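Local structure of arginyl-trna synthetase (Thermus thermophilus, 1IQ0) at residues A[242-256]-A[306-319]. The protein probably joins L-arginine to its cognate tRNA at the expense of ATP, as a monomeric class I aminoacyl-tRNA synthetase. Sequence-based numbering, arbitrary orientation.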
loop_
_atom_site.group_PDB
_atom_site.type_symbol
_atom_site.label_atom_id
_atom_site.label_comp_id
_atom_site.label_asym_id
_atom_site.label_seq_id
_atom_site.Cartn_x
_atom_site.Cartn_y
_atom_site.Cartn_z
ATOM N N ASP A 242 16.026 -19.214 9.971
ATOM C CA ASP A 242 15.316 -19.321 11.252
ATOM C C ASP A 242 14.028 -20.122 11.040
ATOM O O ASP A 242 13.586 -20.849 11.929
ATOM C CB ASP A 242 14.985 -17.937 11.813
ATOM C CG ASP A 242 16.220 -17.208 12.315
ATOM O OD1 ASP A 242 16.318 -15.975 12.120
ATOM O OD2 ASP A 242 17.090 -17.872 12.907
ATOM N N ILE A 243 13.427 -19.989 9.859
ATOM C CA ILE A 243 12.210 -20.736 9.546
ATOM C C ILE A 243 12.545 -22.236 9.537
ATOM O O ILE A 243 11.744 -23.065 9.966
ATOM C CB ILE A 243 11.625 -20.312 8.168
ATOM C CG1 ILE A 243 10.894 -18.972 8.307
ATOM C CG2 ILE A 243 10.694 -21.396 7.628
ATOM C CD1 ILE A 243 10.246 -18.457 7.002
ATOM N N VAL A 244 13.736 -22.572 9.052
ATOM C CA VAL A 244 14.180 -23.964 9.009
ATOM C C VAL A 244 14.406 -24.489 10.434
ATOM O O VAL A 244 13.938 -25.575 10.783
ATOM C CB VAL A 244 15.494 -24.109 8.178
ATOM C CG1 VAL A 244 16.094 -25.524 8.350
ATOM C CG2 VAL A 244 15.199 -23.848 6.697
ATOM N N ARG A 245 15.105 -23.712 11.257
ATOM C CA ARG A 245 15.373 -24.110 12.636
ATOM C C ARG A 245 14.077 -24.288 13.426
ATOM O O ARG A 245 13.978 -25.172 14.280
ATOM C CB ARG A 245 16.256 -23.067 13.347
ATOM C CG ARG A 245 16.805 -23.540 14.707
ATOM C CD ARG A 245 17.674 -22.493 15.416
ATOM N NE ARG A 245 18.541 -21.773 14.482
ATOM C CZ ARG A 245 18.182 -20.666 13.828
ATOM N NH1 ARG A 245 16.970 -20.144 14.013
ATOM N NH2 ARG A 245 19.023 -20.091 12.973
ATOM N N ALA A 246 13.090 -23.445 13.138
ATOM C CA ALA A 246 11.795 -23.495 13.815
ATOM C C ALA A 246 11.002 -24.731 13.414
ATOM O O ALA A 246 9.976 -25.033 14.014
ATOM C CB ALA A 246 10.990 -22.240 13.491
ATOM N N GLY A 247 11.482 -25.445 12.399
ATOM C CA GLY A 247 10.799 -26.642 11.931
ATOM C C GLY A 247 9.374 -26.409 11.438
ATOM O O GLY A 247 8.542 -27.311 11.524
ATOM N N LEU A 248 9.084 -25.219 10.906
ATOM C CA LEU A 248 7.732 -24.927 10.434
ATOM C C LEU A 248 7.287 -25.874 9.323
ATOM O O LEU A 248 6.127 -26.282 9.275
ATOM C CB LEU A 248 7.620 -23.471 9.948
ATOM C CG LEU A 248 7.870 -22.357 10.974
ATOM C CD1 LEU A 248 7.582 -20.982 10.350
ATOM C CD2 LEU A 248 6.979 -22.579 12.182
ATOM N N LEU A 249 8.211 -26.232 8.437
ATOM C CA LEU A 249 7.891 -27.126 7.332
ATOM C C LEU A 249 7.331 -28.466 7.801
ATOM O O LEU A 249 6.220 -28.845 7.430
ATOM C CB LEU A 249 9.131 -27.369 6.475
ATOM C CG LEU A 249 8.951 -28.304 5.276
ATOM C CD1 LEU A 249 7.758 -27.869 4.408
ATOM C CD2 LEU A 249 10.231 -28.281 4.474
ATOM N N GLN A 250 8.107 -29.184 8.608
ATOM C CA GLN A 250 7.679 -30.485 9.125
ATOM C C GLN A 250 6.376 -30.396 9.907
ATOM O O GLN A 250 5.524 -31.271 9.788
ATOM C CB GLN A 250 8.766 -31.098 10.014
ATOM C CG GLN A 250 10.018 -31.518 9.258
ATOM C CD GLN A 250 9.722 -32.487 8.114
ATOM O OE1 GLN A 250 9.144 -33.556 8.323
ATOM N NE2 GLN A 250 10.125 -32.114 6.901
ATOM N N LYS A 251 6.230 -29.349 10.713
ATOM C CA LYS A 251 5.019 -29.155 11.500
ATOM C C LYS A 251 3.814 -28.958 10.592
ATOM O O LYS A 251 2.740 -29.503 10.855
ATOM C CB LYS A 251 5.167 -27.945 12.432
ATOM C CG LYS A 251 6.219 -28.136 13.522
ATOM C CD LYS A 251 6.458 -26.859 14.341
ATOM C CE LYS A 251 7.649 -27.050 15.297
ATOM N NZ LYS A 251 7.965 -25.825 16.095
ATOM N N ALA A 252 3.991 -28.182 9.522
ATOM C CA ALA A 252 2.898 -27.930 8.588
ATOM C C ALA A 252 2.551 -29.229 7.887
ATOM O O ALA A 252 1.379 -29.578 7.755
ATOM C CB ALA A 252 3.301 -26.862 7.552
ATOM N N LEU A 253 3.581 -29.941 7.438
ATOM C CA LEU A 253 3.403 -31.213 6.748
ATOM C C LEU A 253 2.656 -32.217 7.633
ATOM O O LEU A 253 1.732 -32.892 7.176
ATOM C CB LEU A 253 4.769 -31.775 6.342
ATOM C CG LEU A 253 5.206 -31.721 4.868
ATOM C CD1 LEU A 253 4.471 -30.649 4.116
ATOM C CD2 LEU A 253 6.711 -31.506 4.802
ATOM N N ALA A 254 3.043 -32.301 8.902
ATOM C CA ALA A 254 2.398 -33.228 9.827
ATOM C C ALA A 254 0.943 -32.843 10.047
ATOM O O ALA A 254 0.078 -33.705 10.148
ATOM C CB ALA A 254 3.141 -33.252 11.164
ATOM N N LEU A 255 0.669 -31.547 10.123
ATOM C CA LEU A 255 -0.699 -31.092 10.329
ATOM C C LEU A 255 -1.547 -31.400 9.090
ATOM O O LEU A 255 -2.675 -31.878 9.207
ATOM C CB LEU A 255 -0.709 -29.591 10.637
ATOM C CG LEU A 255 -2.066 -28.910 10.834
ATOM C CD1 LEU A 255 -2.863 -29.608 11.932
ATOM C CD2 LEU A 255 -1.836 -27.445 11.185
ATOM N N LEU A 256 -0.994 -31.165 7.904
ATOM C CA LEU A 256 -1.722 -31.427 6.662
ATOM C C LEU A 256 -2.006 -32.913 6.401
ATOM O O LEU A 256 -3.087 -33.267 5.915
ATOM C CB LEU A 256 -0.958 -30.834 5.476
ATOM C CG LEU A 256 -0.962 -29.307 5.430
ATOM C CD1 LEU A 256 -0.006 -28.791 4.360
ATOM C CD2 LEU A 256 -2.384 -28.846 5.158
ATOM N N ILE A 306 2.898 -22.633 2.544
ATOM C CA ILE A 306 1.838 -23.005 3.473
ATOM C C ILE A 306 2.329 -22.941 4.924
ATOM O O ILE A 306 1.659 -22.372 5.784
ATOM C CB ILE A 306 1.304 -24.426 3.168
ATOM C CG1 ILE A 306 0.553 -24.411 1.836
ATOM C CG2 ILE A 306 0.361 -24.896 4.286
ATOM C CD1 ILE A 306 0.233 -25.803 1.298
ATOM N N ALA A 307 3.501 -23.515 5.183
ATOM C CA ALA A 307 4.087 -23.522 6.524
ATOM C C ALA A 307 4.191 -22.104 7.091
ATOM O O ALA A 307 3.748 -21.835 8.208
ATOM C CB ALA A 307 5.484 -24.163 6.486
ATOM N N PHE A 308 4.781 -21.210 6.304
ATOM C CA PHE A 308 4.970 -19.817 6.687
ATOM C C PHE A 308 3.621 -19.123 6.921
ATOM O O PHE A 308 3.459 -18.377 7.883
ATOM C CB PHE A 308 5.778 -19.101 5.594
ATOM C CG PHE A 308 6.289 -17.738 5.991
ATOM C CD1 PHE A 308 6.671 -17.472 7.301
ATOM C CD2 PHE A 308 6.453 -16.738 5.030
ATOM C CE1 PHE A 308 7.214 -16.228 7.647
ATOM C CE2 PHE A 308 6.994 -15.498 5.367
ATOM C CZ PHE A 308 7.375 -15.244 6.676
ATOM N N GLN A 309 2.659 -19.366 6.037
ATOM C CA GLN A 309 1.326 -18.781 6.186
ATOM C C GLN A 309 0.717 -19.242 7.513
ATOM O O GLN A 309 0.073 -18.463 8.208
ATOM C CB GLN A 309 0.414 -19.231 5.042
ATOM C CG GLN A 309 -0.996 -18.647 5.077
ATOM C CD GLN A 309 -1.015 -17.147 4.816
ATOM O OE1 GLN A 309 -0.264 -16.645 3.980
ATOM N NE2 GLN A 309 -1.887 -16.430 5.520
ATOM N N PHE A 310 0.914 -20.513 7.849
ATOM C CA PHE A 310 0.387 -21.063 9.093
ATOM C C PHE A 310 0.948 -20.337 10.315
ATOM O O PHE A 310 0.222 -20.069 11.274
ATOM C CB PHE A 310 0.698 -22.565 9.188
ATOM C CG PHE A 310 -0.274 -23.446 8.435
ATOM C CD1 PHE A 310 -0.208 -24.834 8.557
ATOM C CD2 PHE A 310 -1.257 -22.897 7.615
ATOM C CE1 PHE A 310 -1.102 -25.663 7.880
ATOM C CE2 PHE A 310 -2.158 -23.721 6.930
ATOM C CZ PHE A 310 -2.080 -25.109 7.064
ATOM N N TRP A 311 2.239 -20.015 10.275
ATOM C CA TRP A 311 2.878 -19.313 11.380
ATOM C C TRP A 311 2.327 -17.896 11.484
ATOM O O TRP A 311 2.040 -17.415 12.573
ATOM C CB TRP A 311 4.393 -19.252 11.178
ATOM C CG TRP A 311 5.077 -18.342 12.169
ATOM C CD1 TRP A 311 5.420 -18.633 13.463
ATOM C CD2 TRP A 311 5.437 -16.968 11.960
ATOM N NE1 TRP A 311 5.970 -17.519 14.072
ATOM C CE2 TRP A 311 5.989 -16.488 13.171
ATOM C CE3 TRP A 311 5.340 -16.096 10.867
ATOM C CZ2 TRP A 311 6.443 -15.174 13.318
ATOM C CZ3 TRP A 311 5.792 -14.787 11.012
ATOM C CH2 TRP A 311 6.336 -14.339 12.227
ATOM N N LYS A 312 2.183 -17.233 10.342
ATOM C CA LYS A 312 1.665 -15.865 10.311
ATOM C C LYS A 312 0.315 -15.757 11.007
ATOM O O LYS A 312 0.045 -14.771 11.696
ATOM C CB LYS A 312 1.512 -15.380 8.866
ATOM C CG LYS A 312 2.822 -15.108 8.128
ATOM C CD LYS A 312 2.541 -14.526 6.743
ATOM C CE LYS A 312 3.816 -14.096 6.023
ATOM N NZ LYS A 312 3.478 -13.615 4.644
ATOM N N MET A 313 -0.529 -16.772 10.828
ATOM C CA MET A 313 -1.854 -16.760 11.436
ATOM C C MET A 313 -1.941 -17.493 12.779
ATOM O O MET A 313 -3.032 -17.756 13.273
ATOM C CB MET A 313 -2.891 -17.309 10.439
ATOM C CG MET A 313 -3.039 -16.411 9.189
ATOM S SD MET A 313 -4.132 -17.042 7.898
ATOM C CE MET A 313 -5.084 -15.511 7.459
ATOM N N GLY A 314 -0.791 -17.818 13.362
ATOM C CA GLY A 314 -0.776 -18.468 14.664
ATOM C C GLY A 314 -1.098 -19.945 14.725
ATOM O O GLY A 314 -1.227 -20.515 15.809
ATOM N N ILE A 315 -1.229 -20.576 13.569
ATOM C CA ILE A 315 -1.529 -21.994 13.517
ATOM C C ILE A 315 -0.299 -22.786 13.945
ATOM O O ILE A 315 -0.417 -23.836 14.581
ATOM C CB ILE A 315 -1.957 -22.391 12.097
ATOM C CG1 ILE A 315 -3.231 -21.623 11.727
ATOM C CG2 ILE A 315 -2.151 -23.890 12.001
ATOM C CD1 ILE A 315 -3.681 -21.816 10.278
ATOM N N LEU A 316 0.882 -22.272 13.610
ATOM C CA LEU A 316 2.139 -22.927 13.972
ATOM C C LEU A 316 3.058 -21.978 14.733
ATOM O O LEU A 316 2.960 -20.764 14.585
ATOM C CB LEU A 316 2.867 -23.423 12.721
ATOM C CG LEU A 316 2.257 -24.581 11.929
ATOM C CD1 LEU A 316 3.170 -24.912 10.749
ATOM C CD2 LEU A 316 2.083 -25.807 12.837
ATOM N N GLU A 317 3.950 -22.540 15.543
ATOM C CA GLU A 317 4.904 -21.750 16.322
ATOM C C GLU A 317 6.327 -22.279 16.139
ATOM O O GLU A 317 6.530 -23.357 15.578
ATOM C CB GLU A 317 4.530 -21.785 17.808
ATOM C CG GLU A 317 3.205 -21.097 18.127
ATOM C CD GLU A 317 2.813 -21.211 19.591
ATOM O OE1 GLU A 317 3.606 -20.807 20.464
ATOM O OE2 GLU A 317 1.702 -21.699 19.867
ATOM N N GLY A 318 7.311 -21.520 16.618
ATOM C CA GLY A 318 8.693 -21.950 16.500
ATOM C C GLY A 318 9.691 -20.819 16.323
ATOM O O GLY A 318 10.844 -20.926 16.752
ATOM N N LEU A 319 9.253 -19.732 15.695
ATOM C CA LEU A 319 10.106 -18.571 15.455
ATOM C C LEU A 319 10.330 -17.753 16.734
ATOM O O LEU A 319 9.401 -17.542 17.525
ATOM C CB LEU A 319 9.469 -17.698 14.361
ATOM C CG LEU A 319 10.070 -17.620 12.946
ATOM C CD1 LEU A 319 10.965 -18.803 12.648
ATOM C CD2 LEU A 319 8.937 -17.518 11.920
#
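With CG set anti to the carbonyl carbon (chi1 -62°), Leu248 spreads its two methyls between helix 306-312 and the loop that follows it: CD1 lies 3.7 Å from Trp311 CB and also meets Leu319 CD2, while CD2 faces the backbone of Glu317. Lys251 rests its CB on the methyls of Leu316, and the extended chain beyond CG carries NZ to Glu317 O for a 2.9 Å hydrogen bond, tilted 32° from that carbonyl's plane. The same ammonium bonds Ala246 O at 3.0 Å, nearly in line with the C=O, and so ties the loop to the turn before helix 248-256. Gly247, with positive phi, closes the preceding helix in a Schellman motif and is N-cap of the next. Ala246 CB packs 3.4 Å from Gly318 C, where the glycine has no side chain to intervene. Helices 248-256 and 306-312 cross nearly perpendicularly (91°), their axes 8.5 Å apart, a closeness allowed by Ala252 CB against Ala307 CB at 3.6 Å. Farther along, Leu255 CD2 touches both Phe310 CE1 and Ile315 CG2. At the other end Ile243 CD1 sits over one face of the Phe308 ring, 4.0 Å from its centroid, in a CH-pi contact; Val238 of strand 236-239 touches both residues. Cutting Leu248 back to an alanine is likely to leave a gap beside Trp311 CB, Leu319 CD2 and the Glu317 carbonyl. Within the catalytic domain, the seam joins helices 240-245 and 248-256 to helix 306-312 and the loop after it; apolar contacts carry it, and the lysine's two carbonyl bonds probably fix the loop against the turn at the exposed margin.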